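Local coordinates for protein proline dehydrogenase (Bradyrhizobium japonicum USDA 110, PDB 3HAZ) that probably oxidises proline to glutamate in two steps, pairing an FAD-dependent proline dehydrogenase with an NAD-dependent aldehyde dehydrogenase in one chain, at residues A557-G562 with A708-T713; V652-S657 with A720-H725; V731-T734 with E738-R741; S742-L747 with V755-E760. One frame throughout, in Å; residues are numbered along the deposited sequence.

Contact 1 (A557-G562 with A708-T713)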
# COMPACT_ATOMS: atom_id res chain seq x y z
N ALA A 557 21.45 48.65 13.18
CA ALA A 557 21.75 49.02 11.80
C ALA A 557 22.53 47.90 11.12
O ALA A 557 22.25 47.54 9.99
CB ALA A 557 22.52 50.34 11.74
N ALA A 558 23.51 47.35 11.83
CA ALA A 558 24.33 46.27 11.29
C ALA A 558 23.50 45.00 11.07
O ALA A 558 23.63 44.33 10.04
CB ALA A 558 25.51 46.00 12.21
N ALA A 559 22.66 44.66 12.04
CA ALA A 559 21.76 43.53 11.90
C ALA A 559 20.82 43.75 10.72
O ALA A 559 20.57 42.84 9.94
CB ALA A 559 20.95 43.31 13.18
N ARG A 560 20.32 44.97 10.59
CA ARG A 560 19.42 45.33 9.49
C ARG A 560 20.06 45.09 8.12
O ARG A 560 19.40 44.59 7.20
CB ARG A 560 18.98 46.79 9.61
CG ARG A 560 18.04 47.24 8.51
CD ARG A 560 17.21 48.43 8.95
NE ARG A 560 16.11 48.72 8.02
CZ ARG A 560 16.06 49.78 7.23
NH1 ARG A 560 15.03 49.96 6.41
NH2 ARG A 560 17.04 50.67 7.25
N ALA A 561 21.33 45.44 7.99
CA ALA A 561 22.05 45.22 6.74
C ALA A 561 22.24 43.74 6.43
O ALA A 561 22.26 43.32 5.27
CB ALA A 561 23.40 45.93 6.76
N GLY A 562 22.38 42.93 7.49
CA GLY A 562 22.65 41.52 7.31
C GLY A 562 21.41 40.69 7.06
O GLY A 562 21.50 39.52 6.69
N ALA A 708 24.37 38.47 10.94
CA ALA A 708 23.01 38.04 11.27
C ALA A 708 22.72 38.05 12.77
O ALA A 708 21.57 37.96 13.18
CB ALA A 708 22.74 36.65 10.69
N LEU A 709 23.77 38.16 13.58
CA LEU A 709 23.61 38.03 15.03
C LEU A 709 24.56 38.93 15.82
O LEU A 709 25.77 38.77 15.73
CB LEU A 709 23.82 36.57 15.45
CG LEU A 709 23.81 36.27 16.95
CD1 LEU A 709 22.44 36.57 17.57
CD2 LEU A 709 24.20 34.82 17.22
N TYR A 710 23.99 39.84 16.60
CA TYR A 710 24.79 40.74 17.44
C TYR A 710 24.39 40.68 18.90
O TYR A 710 23.21 40.65 19.24
CB TYR A 710 24.69 42.19 16.93
CG TYR A 710 25.27 42.37 15.55
CD1 TYR A 710 24.55 42.01 14.42
CD2 TYR A 710 26.55 42.89 15.37
CE1 TYR A 710 25.07 42.18 13.15
CE2 TYR A 710 27.09 43.06 14.10
CZ TYR A 710 26.34 42.69 13.00
OH TYR A 710 26.86 42.84 11.73
N LEU A 711 25.39 40.67 19.78
CA LEU A 711 25.14 40.73 21.21
C LEU A 711 25.34 42.15 21.73
O LEU A 711 26.38 42.75 21.51
CB LEU A 711 26.09 39.79 21.96
CG LEU A 711 25.74 39.60 23.44
CD1 LEU A 711 24.55 38.65 23.57
CD2 LEU A 711 26.94 39.07 24.21
N VAL A 712 24.33 42.67 22.42
CA VAL A 712 24.43 43.96 23.08
C VAL A 712 24.14 43.77 24.57
O VAL A 712 23.05 43.34 24.93
CB VAL A 712 23.44 44.98 22.50
CG1 VAL A 712 23.42 46.24 23.34
CG2 VAL A 712 23.80 45.30 21.06
N THR A 713 25.11 44.09 25.42
CA THR A 713 24.92 43.94 26.86
C THR A 713 24.58 45.26 27.54
O THR A 713 24.89 46.34 27.03
CB THR A 713 26.16 43.34 27.55
OG1 THR A 713 27.30 44.18 27.30
CG2 THR A 713 26.43 41.93 27.02
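Tyr710 brings its ring obliquely up to the helix at Ala558 and Ala559, and this single aromatic carries the contact from the strand side. The hydroxyl end meets Ala558, whose CB lies 3.5 Å from Tyr710 CZ and equally near the phenol oxygen, while CE1 of the tyrosine sits 3.6 Å from the backbone N of Ala559. Further back along the ring, Tyr710 CD1 touches Ala559 CB at 4.0 Å. With CG turned beside its own backbone N and opposite the carbonyl carbon (chi1 -64°), the tyrosine reaches out from the strand across the helix surface. The meeting is one of van der Waals contact, and the two small methyls let the ring come close to the helix backbone. The tyrosine is partly exposed, whereas Ala559 is buried and its carbonyl oxygen accepts a hydrogen bond from Ser679 OG. Strand 709-711 pairs in parallel with strand 679-683 through Val680 and Ala682, and helix 549-567 lies against both strands, with Ala559 on Val681, and Val712, just past strand 709-711, on Ala552 and Ala555.

Contact 2 (V652-S657 with A720-H725). With NAD (nicotinamide-adenine-dinucleotide), chain D.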
# COMPACT_ATOMS: atom_id res chain seq x y z
N VAL A 652 14.71 42.48 11.50
CA VAL A 652 15.57 42.38 12.67
C VAL A 652 14.76 42.09 13.93
O VAL A 652 13.92 42.90 14.33
CB VAL A 652 16.36 43.68 12.94
CG1 VAL A 652 17.10 43.56 14.26
CG2 VAL A 652 17.33 43.97 11.81
N PHE A 653 15.02 40.96 14.56
CA PHE A 653 14.40 40.68 15.85
C PHE A 653 15.30 41.11 16.98
O PHE A 653 16.52 40.91 16.94
CB PHE A 653 14.04 39.20 15.99
CG PHE A 653 12.57 38.92 15.81
CD1 PHE A 653 11.74 38.80 16.92
CD2 PHE A 653 12.03 38.76 14.55
CE1 PHE A 653 10.39 38.54 16.76
CE2 PHE A 653 10.67 38.49 14.39
CZ PHE A 653 9.85 38.38 15.50
N VAL A 654 14.68 41.72 17.98
CA VAL A 654 15.33 42.00 19.26
C VAL A 654 14.98 40.86 20.21
O VAL A 654 13.80 40.59 20.44
CB VAL A 654 14.85 43.33 19.84
CG1 VAL A 654 15.41 43.57 21.24
CG2 VAL A 654 15.22 44.47 18.90
N ALA A 655 15.99 40.18 20.74
CA ALA A 655 15.78 39.11 21.70
C ALA A 655 16.26 39.53 23.08
O ALA A 655 17.42 39.92 23.26
CB ALA A 655 16.50 37.84 21.26
N ILE A 656 15.36 39.47 24.06
CA ILE A 656 15.68 39.86 25.42
C ILE A 656 15.40 38.69 26.36
O ILE A 656 14.30 38.16 26.38
CB ILE A 656 14.85 41.09 25.85
CG1 ILE A 656 15.21 42.30 25.00
CG2 ILE A 656 15.06 41.38 27.33
CD1 ILE A 656 14.27 43.47 25.17
N SER A 657 16.41 38.30 27.14
CA SER A 657 16.34 37.07 27.92
C SER A 657 16.61 37.31 29.41
O SER A 657 17.23 38.30 29.77
CB SER A 657 17.33 36.05 27.36
OG SER A 657 18.63 36.62 27.25
N ALA A 720 15.71 48.82 26.48
CA ALA A 720 14.70 49.78 26.05
C ALA A 720 15.09 50.47 24.75
O ALA A 720 14.26 50.66 23.86
CB ALA A 720 14.44 50.82 27.14
N ALA A 721 16.36 50.85 24.63
CA ALA A 721 16.85 51.48 23.41
C ALA A 721 16.63 50.56 22.20
O ALA A 721 16.24 51.02 21.12
CB ALA A 721 18.32 51.83 23.55
N LEU A 722 16.87 49.27 22.39
CA LEU A 722 16.68 48.29 21.32
C LEU A 722 15.21 48.20 20.91
O LEU A 722 14.89 48.25 19.73
CB LEU A 722 17.19 46.91 21.74
CG LEU A 722 18.68 46.79 22.02
CD1 LEU A 722 19.06 45.35 22.35
CD2 LEU A 722 19.50 47.30 20.85
N THR A 723 14.32 48.06 21.89
CA THR A 723 12.89 47.89 21.59
C THR A 723 12.26 49.16 21.02
O THR A 723 11.23 49.09 20.35
CB THR A 723 12.09 47.43 22.83
OG1 THR A 723 12.19 48.42 23.87
CG2 THR A 723 12.61 46.10 23.35
N ALA A 724 12.87 50.31 21.28
CA ALA A 724 12.32 51.57 20.81
C ALA A 724 12.79 51.90 19.39
O ALA A 724 12.20 52.74 18.72
CB ALA A 724 12.66 52.70 21.78
N HIS A 725 13.85 51.23 18.94
CA HIS A 725 14.40 51.48 17.61
C HIS A 725 13.35 51.29 16.51
O HIS A 725 12.70 50.25 16.44
CB HIS A 725 15.60 50.59 17.34
CG HIS A 725 16.48 51.07 16.23
ND1 HIS A 725 16.10 51.03 14.91
CD2 HIS A 725 17.73 51.61 16.25
CE1 HIS A 725 17.07 51.53 14.16
NE2 HIS A 725 18.07 51.88 14.95
PA NAD D . 12.99 41.13 34.10
O1A NAD D . 11.55 41.74 33.64
O2A NAD D . 13.42 41.75 35.37
O5B NAD D . 14.09 41.48 32.89
C5B NAD D . 14.48 40.46 31.99
C4B NAD D . 15.15 41.04 30.74
O4B NAD D . 14.52 42.26 30.19
C3B NAD D . 16.66 41.50 30.93
O3B NAD D . 17.64 41.09 30.03
C2B NAD D . 16.47 42.98 31.25
O2B NAD D . 17.60 43.81 31.42
C1B NAD D . 15.46 43.33 30.25
N9A NAD D . 14.77 44.58 30.59
C8A NAD D . 14.59 45.11 31.83
N7A NAD D . 13.85 46.33 31.69
C5A NAD D . 13.59 46.52 30.31
C6A NAD D . 12.93 47.52 29.62
N6A NAD D . 12.35 48.64 30.35
N1A NAD D . 12.82 47.46 28.27
C2A NAD D . 13.37 46.39 27.58
N3A NAD D . 14.02 45.40 28.25
C4A NAD D . 14.14 45.47 29.63
O3 NAD D . 12.91 39.46 34.23
PN NAD D . 14.11 38.63 35.06
O1N NAD D . 14.33 39.34 36.55
O2N NAD D . 15.36 38.67 34.29
O5D NAD D . 13.66 37.04 35.28
C5D NAD D . 12.61 36.73 36.18
C4D NAD D . 11.22 36.76 35.51
O4D NAD D . 11.13 36.20 34.13
C3D NAD D . 9.95 36.14 36.26
O3D NAD D . 8.85 36.97 36.53
C2D NAD D . 9.75 34.86 35.42
O2D NAD D . 8.67 33.98 35.69
C1D NAD D . 10.00 35.36 34.06
N1N NAD D . 10.31 34.21 33.20
C2N NAD D . 9.27 33.59 32.48
C3N NAD D . 9.57 32.44 31.63
C7N NAD D . 8.44 31.77 30.83
O7N NAD D . 8.70 30.98 30.00
N7N NAD D . 7.07 32.21 31.01
C4N NAD D . 10.96 31.92 31.55
C5N NAD D . 11.98 32.53 32.27
C6N NAD D . 11.69 33.71 33.12
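Ile656 and Thr723 meet through torsions that turn one methyl of each toward the other between strand and helix. In Ile656, CG1 stands opposite the carbonyl carbon (chi1 -64°) and the chain runs on extended, which carries CD1 to 3.6 Å from Thr723 CG2; the two side chains cross at about a right angle. Thr723 keeps its hydroxyl between the backbone N and the carbonyl carbon (chi1 61°), where OG1 donates to Ala720 O at 3.1 Å. That carbonyl also accepts Ala724 N from the same face of its plane, so the hydroxyl is tied back to its own helix and the methyl faces the strand. Two residues earlier, Val654 CG1 packs on Leu722 CB at 3.8 Å. Strand segment 652-656 and helix segment 720-724 run roughly antiparallel, at 152°, as in the Rossmann-like cofactor domain of aldehyde dehydrogenases, where helices cover the face of a largely parallel sheet. Ile656 also serves the NAD: its CG2 lies close to the adenosine ribose, and CD1 is 3.6 Å from N3A of the adenine. With an alanine in place of Ile656, both CG2 and the CG1-CD1 arm go, and the ribose, the adenine and the Thr723 methyl would probably lose their support on the strand side. Just beyond the strand, Ser657 O accepts a hydrogen bond of 2.8 Å from the ribose hydroxyl O3B of NAD, and Ile656 O is held by Gln669 NE2. Leu722 continues onto Val681 and Lys683, the latter itself bonded to NAD through NZ.

Contact 3 (V731-T734 with E738-R741). With NAD (nicotinamide-adenine-dinucleotide), chain D.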
# COMPACT_ATOMS: atom_id res chain seq x y z
N VAL A 731 9.92 41.63 18.55
CA VAL A 731 10.57 41.44 19.83
C VAL A 731 10.16 40.11 20.47
O VAL A 731 8.97 39.80 20.60
CB VAL A 731 10.25 42.60 20.79
CG1 VAL A 731 10.79 42.31 22.19
CG2 VAL A 731 10.82 43.92 20.25
N VAL A 732 11.16 39.31 20.83
CA VAL A 732 10.91 38.09 21.59
C VAL A 732 11.49 38.31 22.99
O VAL A 732 12.69 38.55 23.15
CB VAL A 732 11.52 36.85 20.89
CG1 VAL A 732 13.00 37.05 20.62
CG2 VAL A 732 11.27 35.57 21.72
N PHE A 733 10.62 38.27 23.99
CA PHE A 733 10.97 38.63 25.36
C PHE A 733 10.59 37.57 26.39
O PHE A 733 9.50 36.99 26.33
CB PHE A 733 10.29 39.95 25.73
CG PHE A 733 10.38 40.31 27.18
CD1 PHE A 733 11.49 40.98 27.67
CD2 PHE A 733 9.36 39.98 28.05
CE1 PHE A 733 11.58 41.31 29.01
CE2 PHE A 733 9.44 40.30 29.39
CZ PHE A 733 10.55 40.97 29.87
N THR A 734 11.49 37.32 27.33
CA THR A 734 11.14 36.51 28.48
C THR A 734 11.61 37.21 29.74
O THR A 734 12.80 37.51 29.88
CB THR A 734 11.74 35.10 28.42
OG1 THR A 734 11.24 34.42 27.26
CG2 THR A 734 11.35 34.32 29.65
N GLU A 738 5.78 43.00 34.21
CA GLU A 738 5.82 44.45 34.22
C GLU A 738 6.67 45.02 33.09
O GLU A 738 6.30 46.00 32.43
CB GLU A 738 6.32 44.97 35.57
N VAL A 739 7.83 44.42 32.87
CA VAL A 739 8.71 44.87 31.80
C VAL A 739 8.08 44.61 30.42
O VAL A 739 8.23 45.41 29.51
CB VAL A 739 10.11 44.23 31.91
CG1 VAL A 739 10.92 44.47 30.64
CG2 VAL A 739 10.85 44.79 33.13
N ALA A 740 7.36 43.50 30.29
CA ALA A 740 6.71 43.18 29.02
C ALA A 740 5.72 44.28 28.62
O ALA A 740 5.70 44.71 27.47
CB ALA A 740 6.02 41.81 29.08
N ARG A 741 4.91 44.73 29.57
CA ARG A 741 3.94 45.79 29.31
C ARG A 741 4.63 47.08 28.88
O ARG A 741 4.14 47.81 28.02
CB ARG A 741 3.07 46.06 30.54
CG ARG A 741 2.01 45.01 30.78
CD ARG A 741 0.90 45.57 31.64
NE ARG A 741 1.36 45.84 33.00
CZ ARG A 741 1.40 44.92 33.96
NH1 ARG A 741 1.01 43.67 33.70
NH2 ARG A 741 1.84 45.23 35.16
PA NAD D . 12.99 41.13 34.10
O1A NAD D . 11.55 41.74 33.64
O2A NAD D . 13.42 41.75 35.37
O5B NAD D . 14.09 41.48 32.89
C5B NAD D . 14.48 40.46 31.99
C4B NAD D . 15.15 41.04 30.74
O4B NAD D . 14.52 42.26 30.19
C3B NAD D . 16.66 41.50 30.93
O3B NAD D . 17.64 41.09 30.03
C2B NAD D . 16.47 42.98 31.25
O2B NAD D . 17.60 43.81 31.42
C1B NAD D . 15.46 43.33 30.25
N9A NAD D . 14.77 44.58 30.59
C8A NAD D . 14.59 45.11 31.83
N7A NAD D . 13.85 46.33 31.69
C5A NAD D . 13.59 46.52 30.31
C6A NAD D . 12.93 47.52 29.62
N6A NAD D . 12.35 48.64 30.35
N1A NAD D . 12.82 47.46 28.27
C2A NAD D . 13.37 46.39 27.58
N3A NAD D . 14.02 45.40 28.25
C4A NAD D . 14.14 45.47 29.63
O3 NAD D . 12.91 39.46 34.23
PN NAD D . 14.11 38.63 35.06
O1N NAD D . 14.33 39.34 36.55
O2N NAD D . 15.36 38.67 34.29
O5D NAD D . 13.66 37.04 35.28
C5D NAD D . 12.61 36.73 36.18
C4D NAD D . 11.22 36.76 35.51
O4D NAD D . 11.13 36.20 34.13
C3D NAD D . 9.95 36.14 36.26
O3D NAD D . 8.85 36.97 36.53
C2D NAD D . 9.75 34.86 35.42
O2D NAD D . 8.67 33.98 35.69
C1D NAD D . 10.00 35.36 34.06
N1N NAD D . 10.31 34.21 33.20
C2N NAD D . 9.27 33.59 32.48
C3N NAD D . 9.57 32.44 31.63
C7N NAD D . 8.44 31.77 30.83
O7N NAD D . 8.70 30.98 30.00
N7N NAD D . 7.07 32.21 31.01
C4N NAD D . 10.96 31.92 31.55
C5N NAD D . 11.98 32.53 32.27
C6N NAD D . 11.69 33.71 33.12
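Phe733 meets the helix with the outer part of its ring, set obliquely to both partners. CZ of the phenylalanine lies 3.6 Å from Val739 CG1, and its CE2 is 3.8 Å from Ala740 CB, so two successive helix residues share the ring. The same ring faces the cofactor with an edge: Phe733 CE1 approaches the ribose oxygen O4B of NAD at 3.3 Å. Val739 crosses the phenylalanine at about a right angle and also turns to the adenine, its CG1 lying 3.4 Å from NAD C5A. What sets the ring between strand and helix is its first torsion, with CG opposite the backbone N (chi1 170°). A serine in place of Phe733 would probably leave Val739 and Ala740 without their partner on the strand and open a gap beside the adenosine ribose. Further out, Ile656 of the neighbouring strand packs on Phe733, Ser736 OG bonds to Val739 N as well as to NAD, and Ile754 of the second subunit packs on Ala740. Strand 730-734 and helix 737-749 begin a beta-alpha-beta unit completed by strand 757-760, an arrangement characteristic of the NAD-binding domain of aldehyde dehydrogenases, with the dinucleotide crossing the strand's C-terminal end.

Contact 4 (S742-L747 with V755-E760). With NAD (nicotinamide-adenine-dinucleotide), chain D.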
# COMPACT_ATOMS: atom_id res chain seq x y z
N SER A 742 5.78 47.36 29.50
CA SER A 742 6.57 48.53 29.15
C SER A 742 7.07 48.43 27.71
O SER A 742 6.99 49.40 26.94
CB SER A 742 7.74 48.69 30.12
OG SER A 742 8.72 49.56 29.59
N ILE A 743 7.57 47.26 27.34
CA ILE A 743 8.01 47.01 25.97
C ILE A 743 6.85 47.15 25.00
O ILE A 743 6.96 47.80 23.97
CB ILE A 743 8.63 45.61 25.82
CG1 ILE A 743 10.05 45.59 26.39
CG2 ILE A 743 8.63 45.18 24.36
CD1 ILE A 743 10.59 44.20 26.67
N ASN A 744 5.72 46.53 25.35
CA ASN A 744 4.53 46.59 24.51
C ASN A 744 4.09 48.03 24.26
O ASN A 744 3.73 48.38 23.14
CB ASN A 744 3.40 45.78 25.14
CG ASN A 744 2.29 45.47 24.15
OD1 ASN A 744 2.55 45.31 22.95
ND2 ASN A 744 1.06 45.37 24.64
N ARG A 745 4.14 48.86 25.30
CA ARG A 745 3.77 50.26 25.16
C ARG A 745 4.74 51.01 24.25
O ARG A 745 4.31 51.79 23.40
CB ARG A 745 3.67 50.95 26.52
CG ARG A 745 2.36 50.65 27.24
CD ARG A 745 2.47 50.77 28.75
NE ARG A 745 1.37 50.08 29.41
CZ ARG A 745 1.29 49.84 30.71
NH1 ARG A 745 0.24 49.19 31.21
NH2 ARG A 745 2.26 50.24 31.52
N ALA A 746 6.04 50.77 24.42
CA ALA A 746 7.04 51.40 23.56
C ALA A 746 6.83 51.01 22.10
O ALA A 746 6.97 51.84 21.20
CB ALA A 746 8.45 51.06 24.03
N LEU A 747 6.48 49.75 21.85
CA LEU A 747 6.19 49.32 20.49
C LEU A 747 4.94 50.01 19.94
O LEU A 747 4.95 50.55 18.83
CB LEU A 747 6.04 47.79 20.42
CG LEU A 747 7.32 46.97 20.63
CD1 LEU A 747 7.01 45.48 20.70
CD2 LEU A 747 8.31 47.26 19.53
N VAL A 755 4.48 45.52 15.02
CA VAL A 755 5.30 44.32 14.94
C VAL A 755 4.88 43.33 16.02
O VAL A 755 4.20 43.70 16.96
CB VAL A 755 6.81 44.66 15.08
CG1 VAL A 755 7.25 45.61 13.95
CG2 VAL A 755 7.10 45.26 16.45
N PRO A 756 5.27 42.06 15.86
CA PRO A 756 4.88 41.03 16.83
C PRO A 756 5.65 41.17 18.14
O PRO A 756 6.84 41.47 18.14
CB PRO A 756 5.28 39.72 16.14
CG PRO A 756 5.52 40.07 14.69
CD PRO A 756 5.98 41.49 14.70
N LEU A 757 4.96 40.97 19.26
CA LEU A 757 5.62 40.83 20.54
C LEU A 757 5.32 39.45 21.11
O LEU A 757 4.16 39.11 21.37
CB LEU A 757 5.18 41.91 21.53
CG LEU A 757 5.61 41.73 23.00
CD1 LEU A 757 7.12 41.59 23.12
CD2 LEU A 757 5.12 42.88 23.88
N ILE A 758 6.35 38.64 21.28
CA ILE A 758 6.22 37.37 21.98
C ILE A 758 6.78 37.59 23.37
O ILE A 758 7.97 37.87 23.52
CB ILE A 758 7.03 36.25 21.30
CG1 ILE A 758 6.47 35.98 19.90
CG2 ILE A 758 7.00 34.98 22.14
CD1 ILE A 758 7.35 35.05 19.09
N ALA A 759 5.92 37.48 24.38
CA ALA A 759 6.32 37.79 25.74
C ALA A 759 5.89 36.69 26.69
O ALA A 759 4.69 36.41 26.86
CB ALA A 759 5.74 39.14 26.17
N GLU A 760 6.87 36.05 27.31
CA GLU A 760 6.62 34.99 28.26
C GLU A 760 7.01 35.54 29.62
O GLU A 760 8.14 35.97 29.83
CB GLU A 760 7.42 33.74 27.90
CG GLU A 760 7.27 33.35 26.43
CD GLU A 760 5.84 32.95 26.05
OE1 GLU A 760 5.40 31.86 26.47
OE2 GLU A 760 5.16 33.73 25.34
PA NAD D . 12.99 41.13 34.10
O1A NAD D . 11.55 41.74 33.64
O2A NAD D . 13.42 41.75 35.37
O5B NAD D . 14.09 41.48 32.89
C5B NAD D . 14.48 40.46 31.99
C4B NAD D . 15.15 41.04 30.74
O4B NAD D . 14.52 42.26 30.19
C3B NAD D . 16.66 41.50 30.93
O3B NAD D . 17.64 41.09 30.03
C2B NAD D . 16.47 42.98 31.25
O2B NAD D . 17.60 43.81 31.42
C1B NAD D . 15.46 43.33 30.25
N9A NAD D . 14.77 44.58 30.59
C8A NAD D . 14.59 45.11 31.83
N7A NAD D . 13.85 46.33 31.69
C5A NAD D . 13.59 46.52 30.31
C6A NAD D . 12.93 47.52 29.62
N6A NAD D . 12.35 48.64 30.35
N1A NAD D . 12.82 47.46 28.27
C2A NAD D . 13.37 46.39 27.58
N3A NAD D . 14.02 45.40 28.25
C4A NAD D . 14.14 45.47 29.63
O3 NAD D . 12.91 39.46 34.23
PN NAD D . 14.11 38.63 35.06
O1N NAD D . 14.33 39.34 36.55
O2N NAD D . 15.36 38.67 34.29
O5D NAD D . 13.66 37.04 35.28
C5D NAD D . 12.61 36.73 36.18
C4D NAD D . 11.22 36.76 35.51
O4D NAD D . 11.13 36.20 34.13
C3D NAD D . 9.95 36.14 36.26
O3D NAD D . 8.85 36.97 36.53
C2D NAD D . 9.75 34.86 35.42
O2D NAD D . 8.67 33.98 35.69
C1D NAD D . 10.00 35.36 34.06
N1N NAD D . 10.31 34.21 33.20
C2N NAD D . 9.27 33.59 32.48
C3N NAD D . 9.57 32.44 31.63
C7N NAD D . 8.44 31.77 30.83
O7N NAD D . 8.70 30.98 30.00
N7N NAD D . 7.07 32.21 31.01
C4N NAD D . 10.96 31.92 31.55
C5N NAD D . 11.98 32.53 32.27
C6N NAD D . 11.69 33.71 33.12
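Leu757 supplies most of the apolar packing, touching three side chains of the helix. Its CG lies opposite the backbone N (chi1 169°), an orientation that sends its two methyls to neighbouring helix residues: Leu757 CD1 meets Ile743 CG2 at 4.1 Å, and CD2 lies 3.6 Å from Asn744 CB. At the other end Leu747 CD1 covers Leu757 CB, while Leu747 CD2 reaches Val755 CG2 at 3.9 Å, those two side chains crossing at about a right angle. Asn744 meets Leu757 CD2 with CB, CG and OD1, and the two side chains cross obliquely.

Contacts with NAD form a second group. Ile743 CG1 rests 3.6 Å from C2A of the adenine. At the far end of the strand, Glu760, the predicted active-site glutamate, approaches the nicotinamide amide, with its CB 3.5 Å from N7N of NAD.

Arg745 reaches the second subunit, with a salt bridge to Asp751 and hydrogen bonds to the carbonyls of Ala748 and Lys750 there. Helix segment 742-747 and strand 757-760 run almost antiparallel (170°), their axes 10.0 Å apart at closest approach. Strand 757-760 pairs in parallel with strand 730-734, and Ile743 and Leu747 extend over that strand onto Phe733 and Val731.

How the contacts relate
All four contacts bring a helix against the same sheet, and all are apolar where helix and strand meet. Contact 1 is the partly buried one, a tyrosine on two alanines; contacts 2 to 4 are buried and made mainly by branched aliphatic chains and a phenylalanine, and they also touch NAD. Contacts 3 and 4 share helix 737-749 and both reach the second subunit. Strand 730-734 joins contacts 2 and 4: Val732 pairs with Val654 and Ile656, Phe733 with Ile758. Contact 1 joins contact 2 where Val652 packs on Ala559 and Arg560, but stays about 10 Å from contact 3 at the nearest atoms.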